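Local coordinates for FtsZ-like protein of unknown function (Nostoc punctiforme, PDB 3C8L) that is of unknown function but is FtsZ-like, belongs to a conserved hypothetical protein family and forms a four-chain assembly, at residues L7-G12 / I112-V117; A25-V30 / E71-V76; I55-V60 / R81-V86. One frame throughout, in Å; residues are numbered along the deposited sequence.

All three contacts belong to one small alpha/beta fold. Contact 1 and contact 3 are both strand pairs of the same mixed sheet: the first antiparallel and fully buried, the second parallel and partly open to solvent. They are joined directly, since strand 107-120 also hydrogen-bonds to strand 55-62 through Thr116 with Glu57 and Ala114 with Gln59. Contact 2 is different in kind. It packs helix 22-34 against helix 70-74 and its following residues by aliphatic side chains, with one water at its rim, and covers the sheet face that carries Ala113 and Val58. Backbone hydrogen bonds therefore dominate contacts 1 and 3, and methyl packing dominates contact 2.

Contact 1 (L7-G12 / I112-V117); sequences LIIEMG and IAAVTV. With IMD (imidazole), chain F.
Leu7 and Ile8 both face Val117, which makes a classic beta bulge in the antiparallel pairing of strands 4-16 and 107-120. Val117 O accepts a good bond from Leu7 N at 2.8 Å and a weak one from Ile8 N at 3.5 Å. Beyond the bulge the ladder is regular. Glu10 and Val115 exchange two backbone bonds, and so do Gly12 and Ala113; Val117 N returns one to Ile8 O. The straightest is Val115 N to Glu10 O, with 174° at the hydrogen. The other edge of strand 107-120 is satisfied as well, because Ile112, Ala114 and Thr116 bond to the backbone of Ala61, Gln59 and Glu57.

Ile8 and Val117 share the face of Glu10. In one of its two conformers Ile8 sets CG2 against Val117 CB, and the side chains cross at a slant. On the opposite face Ile9 and Thr116 lie side by side, with Ile9 CG1 3.7 Å from Thr116 OG1. Met11, a selenomethionine, sets its CG over the methyl of Ala114. This face packs against Met108, Ile110 and Met91 of the third subunit, while Ile9 and Glu10 pair with a strand of the second subunit, so the sheet continues across that interface.

The Glu10 carboxylate has a partner for each oxygen. With CG anti to the carbonyl carbon (chi1 -59°), the chain passes Val115 O, which brings OE2 alongside Val115 CG1 and Val117 CG2. OE1 takes a hydrogen bond from Asn37 ND2 of the same chain. OE2 accepts one from N1 of a bound imidazole, probably from the crystallisation liquor, at 2.5 Å and 176°.

Contact 2 (A25-V30 / E71-V76); sequences AASRAV and EEVLAV
Val30 and Val73 meet methyl to methyl, Val30 CG2 lying 3.7 Å from Val73 CG1, with their side chains crossing at about a right angle. The other methyl of Val30, CG1, turns to Val76 CG1 at 3.8 Å. Val73 CG2 lies against Ala26 CB at 3.9 Å and Ser27 OG. Val76 CG2 lies against Ser27 CB and the backbone Ser27 O. Chi1 near 174° in all three valines sets CG1 anti to the backbone N, and each presents both methyls to this contact. With an alanine at Val76 both methyls go, which is likely to leave a gap beside Val30 CG1 and uncover Ser27 O.

Polar groups close the rim. In one of its two conformers, Ser27 OG hydrogen-bonds to Thr23 O one turn back in its own helix and also meets a water at 3.1 Å. That water donates to Glu72 OE2 at 2.6 Å, while Arg69 forms a salt bridge with Glu72 OE1. Farther out, Ala26 and Val30 rest on Val60 and Val58, and Val30 also reaches Ala113. The arrangement is helix 22-34 packed against helix 70-74 and the residues after it, on one face of the mixed sheet of an alpha/beta fold.

Contact 3 (I55-V60 / R81-V86); sequences IIEVQV and RKTLTV
Leu84 reaches across to Val58 and Val60 on the sheet face that the helices cover. Its CB lies near Leu74, whose CD2 comes to within 3.9 Å of it. CG is anti to the backbone N (chi1 178°), and chi2 of 65° then swings CD1 toward the neighbouring strand. CD1 makes the contact: it touches Val58 CG1 at 3.6 Å and Val60 CG2 at 3.9 Å. It also lies over the backbone at Val58 O. The Leu84 side chain meets Glu70 and Leu74 of helix 70-74 too. Beyond it, Val60 and Val86 lie alongside each other, pointing the same way. Val58 in turn packs on Leu77.

The backbones pair in parallel. Ile56 N bonds to Arg81 O and Thr83 N to Ile56 O; Val58 N goes to Thr83 O and Thr85 N to Val58 O; Val60 N then bonds to Thr85 O. The Ile56 donor stands above the plane of the Arg81 carbonyl, 37° out of it.

The other face is more polar. Glu57 and Thr83 run side by side, with Thr83 OG1 3.5 Å from Glu57 CG, and the carboxylate forms a salt bridge with Arg4. Two waters bridge the strands here. One donates to Val58 O and is hydrogen-bonded to Thr83 OG1 at 3.2 Å. The other donates to Val60 O and accepts from Thr85 OG1 at 2.7 Å. Gln59 NE2 hydrogen-bonds to Glu87 OE2 of its own chain and to Ile92 O of the third subunit. Strand 55-62, helix 70-74 and strand 81-94 together form a beta-alpha-beta unit, whose two parallel strands are neighbours in the sheet.

Contact 1 (L7-G12 / I112-V117)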
loop_
_atom_site.group_PDB
_atom_site.type_symbol
_atom_site.label_atom_id
_atom_site.label_comp_id
_atom_site.label_asym_id
_atom_site.label_seq_id
_atom_site.Cartn_x
_atom_site.Cartn_y
_atom_site.Cartn_z
ATOM N N LEU A 7 4.510 16.839 -13.054
ATOM C CA LEU A 7 4.519 17.402 -11.721
ATOM C C LEU A 7 4.748 16.311 -10.668
ATOM O O LEU A 7 5.729 16.356 -9.923
ATOM C CB LEU A 7 3.226 18.172 -11.401
ATOM C CG LEU A 7 2.881 19.397 -12.246
ATOM C CD1 LEU A 7 1.691 20.142 -11.616
ATOM C CD2 LEU A 7 4.043 20.343 -12.403
ATOM N N ILE A 8 3.825 15.353 -10.619
ATOM C CA ILE A 8 3.871 14.236 -9.658
ATOM C C ILE A 8 3.466 12.972 -10.362
ATOM O O ILE A 8 2.688 13.008 -11.315
ATOM C CB ILE A 8 2.928 14.444 -8.405
ATOM C CG1 ILE A 8 3.086 13.312 -7.366
ATOM C CG2 ILE A 8 1.468 14.569 -8.839
ATOM C CD1 ILE A 8 2.265 13.476 -6.100
ATOM N N ILE A 9 4.024 11.851 -9.904
ATOM C CA ILE A 9 3.740 10.507 -10.438
ATOM C C ILE A 9 3.334 9.655 -9.237
ATOM O O ILE A 9 4.081 9.558 -8.259
ATOM C CB ILE A 9 4.944 9.891 -11.182
ATOM C CG1 ILE A 9 5.491 10.834 -12.269
ATOM C CG2 ILE A 9 4.576 8.545 -11.758
ATOM C CD1 ILE A 9 6.812 10.389 -12.858
ATOM N N GLU A 10 2.140 9.070 -9.284
ATOM C CA GLU A 10 1.576 8.245 -8.223
ATOM C C GLU A 10 1.455 6.829 -8.760
ATOM O O GLU A 10 0.811 6.607 -9.789
ATOM C CB GLU A 10 0.189 8.789 -7.872
ATOM C CG GLU A 10 0.193 10.205 -7.424
ATOM C CD GLU A 10 -1.216 10.746 -7.313
ATOM O OE1 GLU A 10 -1.886 10.524 -6.297
ATOM O OE2 GLU A 10 -1.643 11.408 -8.292
HETATM N N MSE A 11 2.036 5.857 -8.064
HETATM C CA MSE A 11 2.079 4.482 -8.532
HETATM C C MSE A 11 1.303 3.545 -7.620
HETATM O O MSE A 11 1.265 3.697 -6.391
HETATM C CB MSE A 11 3.545 4.056 -8.687
HETATM C CG MSE A 11 4.196 4.776 -9.915
HETATM SE SE MSE A 11 6.110 4.920 -9.897
HETATM C CE MSE A 11 6.261 6.344 -8.537
ATOM N N GLY A 12 0.711 2.526 -8.223
ATOM C CA GLY A 12 -0.103 1.561 -7.507
ATOM C C GLY A 12 -0.191 0.223 -8.192
ATOM O O GLY A 12 0.099 0.118 -9.395
ATOM N N ILE A 112 0.054 -2.854 -12.800
ATOM C CA ILE A 112 0.717 -1.683 -12.266
ATOM C C ILE A 112 0.141 -0.459 -12.970
ATOM O O ILE A 112 -0.090 -0.494 -14.181
ATOM C CB ILE A 112 2.220 -1.731 -12.548
ATOM C CG1 ILE A 112 2.839 -2.875 -11.758
ATOM C CG2 ILE A 112 2.909 -0.392 -12.218
ATOM C CD1 ILE A 112 4.208 -3.153 -12.187
ATOM N N ALA A 113 -0.097 0.620 -12.218
ATOM C CA ALA A 113 -0.524 1.889 -12.785
ATOM C C ALA A 113 0.400 3.007 -12.286
ATOM O O ALA A 113 0.777 3.044 -11.118
ATOM C CB ALA A 113 -1.997 2.260 -12.449
ATOM N N ALA A 114 0.790 3.890 -13.203
ATOM C CA ALA A 114 1.471 5.128 -12.912
ATOM C C ALA A 114 0.520 6.238 -13.372
ATOM O O ALA A 114 0.167 6.294 -14.550
ATOM C CB ALA A 114 2.822 5.259 -13.601
ATOM N N VAL A 115 0.092 7.083 -12.433
ATOM C CA VAL A 115 -0.805 8.193 -12.683
ATOM C C VAL A 115 0.047 9.448 -12.570
ATOM O O VAL A 115 0.563 9.770 -11.501
ATOM C CB VAL A 115 -1.971 8.215 -11.652
ATOM C CG1 VAL A 115 -2.847 9.452 -11.851
ATOM C CG2 VAL A 115 -2.791 6.911 -11.725
ATOM N N THR A 116 0.194 10.165 -13.690
ATOM C CA THR A 116 1.023 11.354 -13.727
ATOM C C THR A 116 0.171 12.596 -13.894
ATOM O O THR A 116 -0.696 12.646 -14.790
ATOM C CB THR A 116 2.030 11.289 -14.890
ATOM O OG1 THR A 116 2.850 10.118 -14.735
ATOM C CG2 THR A 116 2.935 12.513 -14.876
ATOM N N VAL A 117 0.389 13.596 -13.041
ATOM C CA VAL A 117 -0.276 14.873 -13.150
ATOM C C VAL A 117 0.724 15.796 -13.857
ATOM O O VAL A 117 1.898 15.887 -13.445
ATOM C CB VAL A 117 -0.635 15.462 -11.797
ATOM C CG1 VAL A 117 -1.146 16.894 -11.977
ATOM C CG2 VAL A 117 -1.647 14.554 -11.095
HETATM N N1 IMD F . -4.077 12.059 -8.539
HETATM C C2 IMD F . -4.959 12.079 -7.563
HETATM N N3 IMD F . -6.167 12.406 -8.079
HETATM C C4 IMD F . -6.022 12.583 -9.393
HETATM C C5 IMD F . -4.693 12.380 -9.702
#

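Contact 2 (A25-V30 / E71-V76)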
loop_
_atom_site.group_PDB
_atom_site.type_symbol
_atom_site.label_atom_id
_atom_site.label_comp_id
_atom_site.label_asym_id
_atom_site.label_seq_id
_atom_site.Cartn_x
_atom_site.Cartn_y
_atom_site.Cartn_z
ATOM N N ALA A 25 -7.971 -5.645 -12.594
ATOM C CA ALA A 25 -6.622 -5.421 -12.054
ATOM C C ALA A 25 -6.181 -3.977 -12.346
ATOM O O ALA A 25 -5.668 -3.272 -11.462
ATOM C CB ALA A 25 -5.640 -6.425 -12.649
ATOM N N ALA A 26 -6.407 -3.523 -13.582
ATOM C CA ALA A 26 -6.022 -2.178 -13.981
ATOM C C ALA A 26 -6.777 -1.083 -13.216
ATOM O O ALA A 26 -6.182 -0.113 -12.775
ATOM C CB ALA A 26 -6.207 -1.991 -15.482
ATOM N N SER A 27 -8.090 -1.266 -13.078
ATOM C CA SER A 27 -8.920 -0.302 -12.354
ATOM C C SER A 27 -8.474 -0.193 -10.900
ATOM O O SER A 27 -8.362 0.911 -10.343
ATOM C CB SER A 27 -10.404 -0.690 -12.449
ATOM O OG SER A 27 -10.853 -0.529 -13.782
ATOM N N ARG A 28 -8.227 -1.345 -10.286
ATOM C CA ARG A 28 -7.776 -1.385 -8.888
ATOM C C ARG A 28 -6.393 -0.757 -8.754
ATOM O O ARG A 28 -6.105 -0.111 -7.741
ATOM C CB ARG A 28 -7.752 -2.796 -8.374
ATOM C CG ARG A 28 -9.149 -3.335 -8.122
ATOM C CD ARG A 28 -9.180 -4.796 -7.769
ATOM N NE ARG A 28 -10.542 -5.237 -7.438
ATOM C CZ ARG A 28 -10.928 -6.489 -7.284
ATOM N NH1 ARG A 28 -10.071 -7.475 -7.442
ATOM N NH2 ARG A 28 -12.210 -6.761 -6.995
ATOM N N ALA A 29 -5.530 -0.934 -9.757
ATOM C CA ALA A 29 -4.201 -0.333 -9.730
ATOM C C ALA A 29 -4.264 1.204 -9.741
ATOM O O ALA A 29 -3.547 1.871 -8.992
ATOM C CB ALA A 29 -3.348 -0.846 -10.885
ATOM N N VAL A 30 -5.113 1.781 -10.591
ATOM C CA VAL A 30 -5.301 3.229 -10.638
ATOM C C VAL A 30 -5.868 3.723 -9.289
ATOM O O VAL A 30 -5.398 4.726 -8.731
ATOM C CB VAL A 30 -6.219 3.635 -11.816
ATOM C CG1 VAL A 30 -6.538 5.132 -11.784
ATOM C CG2 VAL A 30 -5.558 3.263 -13.148
ATOM N N GLU A 71 -12.398 2.868 -20.865
ATOM C CA GLU A 71 -13.351 3.784 -20.256
ATOM C C GLU A 71 -13.615 3.482 -18.787
ATOM O O GLU A 71 -13.777 4.391 -17.980
ATOM C CB GLU A 71 -14.653 3.814 -21.071
ATOM C CG GLU A 71 -14.489 4.314 -22.542
ATOM C CD GLU A 71 -13.812 3.345 -23.520
ATOM O OE1 GLU A 71 -13.642 2.130 -23.210
ATOM O OE2 GLU A 71 -13.475 3.793 -24.644
ATOM N N GLU A 72 -13.669 2.209 -18.452
ATOM C CA GLU A 72 -13.869 1.784 -17.080
ATOM C C GLU A 72 -12.660 2.149 -16.211
ATOM O O GLU A 72 -12.822 2.610 -15.086
ATOM C CB GLU A 72 -14.125 0.272 -17.048
ATOM C CG GLU A 72 -14.289 -0.327 -15.691
ATOM C CD GLU A 72 -14.793 -1.776 -15.720
ATOM O OE1 GLU A 72 -15.344 -2.201 -16.755
ATOM O OE2 GLU A 72 -14.669 -2.453 -14.675
ATOM N N VAL A 73 -11.458 1.994 -16.744
ATOM C CA VAL A 73 -10.241 2.329 -15.999
ATOM C C VAL A 73 -10.173 3.841 -15.755
ATOM O O VAL A 73 -9.903 4.274 -14.637
ATOM C CB VAL A 73 -8.994 1.822 -16.738
ATOM C CG1 VAL A 73 -7.715 2.308 -16.050
ATOM C CG2 VAL A 73 -9.007 0.299 -16.839
ATOM N N LEU A 74 -10.394 4.641 -16.793
ATOM C CA LEU A 74 -10.304 6.089 -16.623
ATOM C C LEU A 74 -11.364 6.672 -15.705
ATOM O O LEU A 74 -11.132 7.694 -15.079
ATOM C CB LEU A 74 -10.275 6.826 -17.974
ATOM C CG LEU A 74 -8.991 6.643 -18.787
ATOM C CD1 LEU A 74 -9.078 7.404 -20.109
ATOM C CD2 LEU A 74 -7.765 7.067 -17.986
ATOM N N ALA A 75 -12.514 6.005 -15.611
ATOM C CA ALA A 75 -13.578 6.468 -14.729
ATOM C C ALA A 75 -13.152 6.376 -13.243
ATOM O O ALA A 75 -13.808 6.960 -12.387
ATOM C CB ALA A 75 -14.881 5.688 -14.983
ATOM N N VAL A 76 -12.099 5.645 -12.913
ATOM C CA VAL A 76 -11.609 5.617 -11.527
ATOM C C VAL A 76 -11.108 7.021 -11.131
ATOM O O VAL A 76 -11.178 7.394 -9.960
ATOM C CB VAL A 76 -10.483 4.570 -11.372
ATOM C CG1 VAL A 76 -9.821 4.615 -9.974
ATOM C CG2 VAL A 76 -11.040 3.170 -11.669
HETATM O O HOH W 1 -13.580 -1.460 -12.546
#

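Contact 3 (I55-V60 / R81-V86)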
loop_
_atom_site.group_PDB
_atom_site.type_symbol
_atom_site.label_atom_id
_atom_site.label_comp_id
_atom_site.label_asym_id
_atom_site.label_seq_id
_atom_site.Cartn_x
_atom_site.Cartn_y
_atom_site.Cartn_z
ATOM N N ILE A 55 -4.109 17.868 -16.304
ATOM C CA ILE A 55 -3.835 16.850 -17.289
ATOM C C ILE A 55 -3.391 15.638 -16.479
ATOM O O ILE A 55 -2.449 15.743 -15.659
ATOM C CB ILE A 55 -2.691 17.276 -18.241
ATOM C CG1 ILE A 55 -3.144 18.492 -19.055
ATOM C CG2 ILE A 55 -2.337 16.117 -19.114
ATOM C CD1 ILE A 55 -2.023 19.158 -19.813
ATOM N N ILE A 56 -4.078 14.521 -16.670
ATOM C CA ILE A 56 -3.744 13.295 -15.971
ATOM C C ILE A 56 -3.505 12.183 -16.985
ATOM O O ILE A 56 -4.396 11.808 -17.730
ATOM C CB ILE A 56 -4.832 12.880 -14.965
ATOM C CG1 ILE A 56 -5.168 14.056 -14.026
ATOM C CG2 ILE A 56 -4.341 11.651 -14.178
ATOM C CD1 ILE A 56 -6.273 13.739 -13.008
ATOM N N GLU A 57 -2.289 11.649 -17.018
ATOM C CA GLU A 57 -1.938 10.559 -17.904
ATOM C C GLU A 57 -1.769 9.296 -17.061
ATOM O O GLU A 57 -1.028 9.298 -16.065
ATOM C CB GLU A 57 -0.628 10.835 -18.633
ATOM C CG GLU A 57 -0.636 11.977 -19.611
ATOM C CD GLU A 57 0.793 12.186 -20.203
ATOM O OE1 GLU A 57 1.718 11.389 -19.912
ATOM O OE2 GLU A 57 0.943 13.160 -20.885
ATOM N N VAL A 58 -2.371 8.205 -17.523
ATOM C CA VAL A 58 -2.311 6.939 -16.831
ATOM C C VAL A 58 -1.568 5.937 -17.700
ATOM O O VAL A 58 -1.894 5.791 -18.881
ATOM C CB VAL A 58 -3.717 6.398 -16.504
ATOM C CG1 VAL A 58 -3.629 5.080 -15.730
ATOM C CG2 VAL A 58 -4.508 7.425 -15.712
ATOM N N GLN A 59 -0.554 5.278 -17.121
ATOM C CA GLN A 59 0.217 4.242 -17.789
ATOM C C GLN A 59 -0.014 2.949 -17.020
ATOM O O GLN A 59 0.304 2.893 -15.818
ATOM C CB GLN A 59 1.714 4.593 -17.758
ATOM C CG GLN A 59 2.605 3.564 -18.433
ATOM C CD GLN A 59 4.095 3.732 -18.132
ATOM O OE1 GLN A 59 4.503 4.649 -17.426
ATOM N NE2 GLN A 59 4.904 2.839 -18.689
ATOM N N VAL A 60 -0.617 1.948 -17.680
ATOM C CA VAL A 60 -0.868 0.644 -17.080
ATOM C C VAL A 60 -0.095 -0.473 -17.759
ATOM O O VAL A 60 0.012 -0.487 -18.988
ATOM C CB VAL A 60 -2.391 0.287 -17.139
ATOM C CG1 VAL A 60 -2.648 -1.204 -16.847
ATOM C CG2 VAL A 60 -3.177 1.171 -16.158
ATOM N N ARG A 81 -8.365 15.924 -17.336
ATOM C CA ARG A 81 -8.274 15.695 -18.788
ATOM C C ARG A 81 -7.406 14.457 -18.848
ATOM O O ARG A 81 -6.177 14.547 -18.695
ATOM C CB ARG A 81 -7.660 16.906 -19.449
ATOM C CG ARG A 81 -8.523 18.154 -19.291
ATOM C CD ARG A 81 -7.898 19.403 -19.873
ATOM N NE ARG A 81 -8.783 20.535 -19.693
ATOM C CZ ARG A 81 -8.531 21.770 -20.126
ATOM N NH1 ARG A 81 -7.439 22.054 -20.821
ATOM N NH2 ARG A 81 -9.425 22.699 -19.895
ATOM N N LYS A 82 -8.062 13.325 -19.107
ATOM C CA LYS A 82 -7.471 11.998 -18.917
ATOM C C LYS A 82 -7.087 11.218 -20.133
ATOM O O LYS A 82 -7.847 11.177 -21.104
ATOM C CB LYS A 82 -8.528 11.095 -18.227
ATOM C CG LYS A 82 -9.203 11.647 -17.026
ATOM C CD LYS A 82 -10.375 10.769 -16.539
ATOM C CE LYS A 82 -11.260 11.424 -15.543
ATOM N NZ LYS A 82 -12.445 10.556 -15.249
ATOM N N THR A 83 -5.939 10.540 -20.067
ATOM C CA THR A 83 -5.533 9.650 -21.130
ATOM C C THR A 83 -5.000 8.361 -20.507
ATOM O O THR A 83 -4.512 8.360 -19.350
ATOM C CB THR A 83 -4.474 10.222 -22.047
ATOM O OG1 THR A 83 -3.268 10.428 -21.316
ATOM C CG2 THR A 83 -4.909 11.512 -22.692
ATOM N N LEU A 84 -5.054 7.281 -21.273
ATOM C CA LEU A 84 -4.561 5.979 -20.849
ATOM C C LEU A 84 -3.715 5.290 -21.912
ATOM O O LEU A 84 -4.009 5.383 -23.112
ATOM C CB LEU A 84 -5.755 5.011 -20.558
ATOM C CG LEU A 84 -5.443 3.565 -20.146
ATOM C CD1 LEU A 84 -4.737 3.525 -18.787
ATOM C CD2 LEU A 84 -6.734 2.733 -20.100
ATOM N N THR A 85 -2.642 4.645 -21.455
ATOM C CA THR A 85 -1.889 3.723 -22.291
ATOM C C THR A 85 -1.904 2.385 -21.522
ATOM O O THR A 85 -1.897 2.373 -20.269
ATOM C CB THR A 85 -0.456 4.147 -22.601
ATOM O OG1 THR A 85 0.328 4.150 -21.411
ATOM C CG2 THR A 85 -0.434 5.508 -23.285
ATOM N N VAL A 86 -1.982 1.278 -22.252
ATOM C CA VAL A 86 -1.933 -0.052 -21.671
ATOM C C VAL A 86 -0.858 -0.820 -22.435
ATOM O O VAL A 86 -0.819 -0.785 -23.674
ATOM C CB VAL A 86 -3.278 -0.801 -21.744
ATOM C CG1 VAL A 86 -3.243 -2.020 -20.869
ATOM C CG2 VAL A 86 -4.413 0.107 -21.239
HETATM O O HOH W 2 -1.325 7.912 -20.731
HETATM O O HOH W 3 1.073 1.608 -20.727
#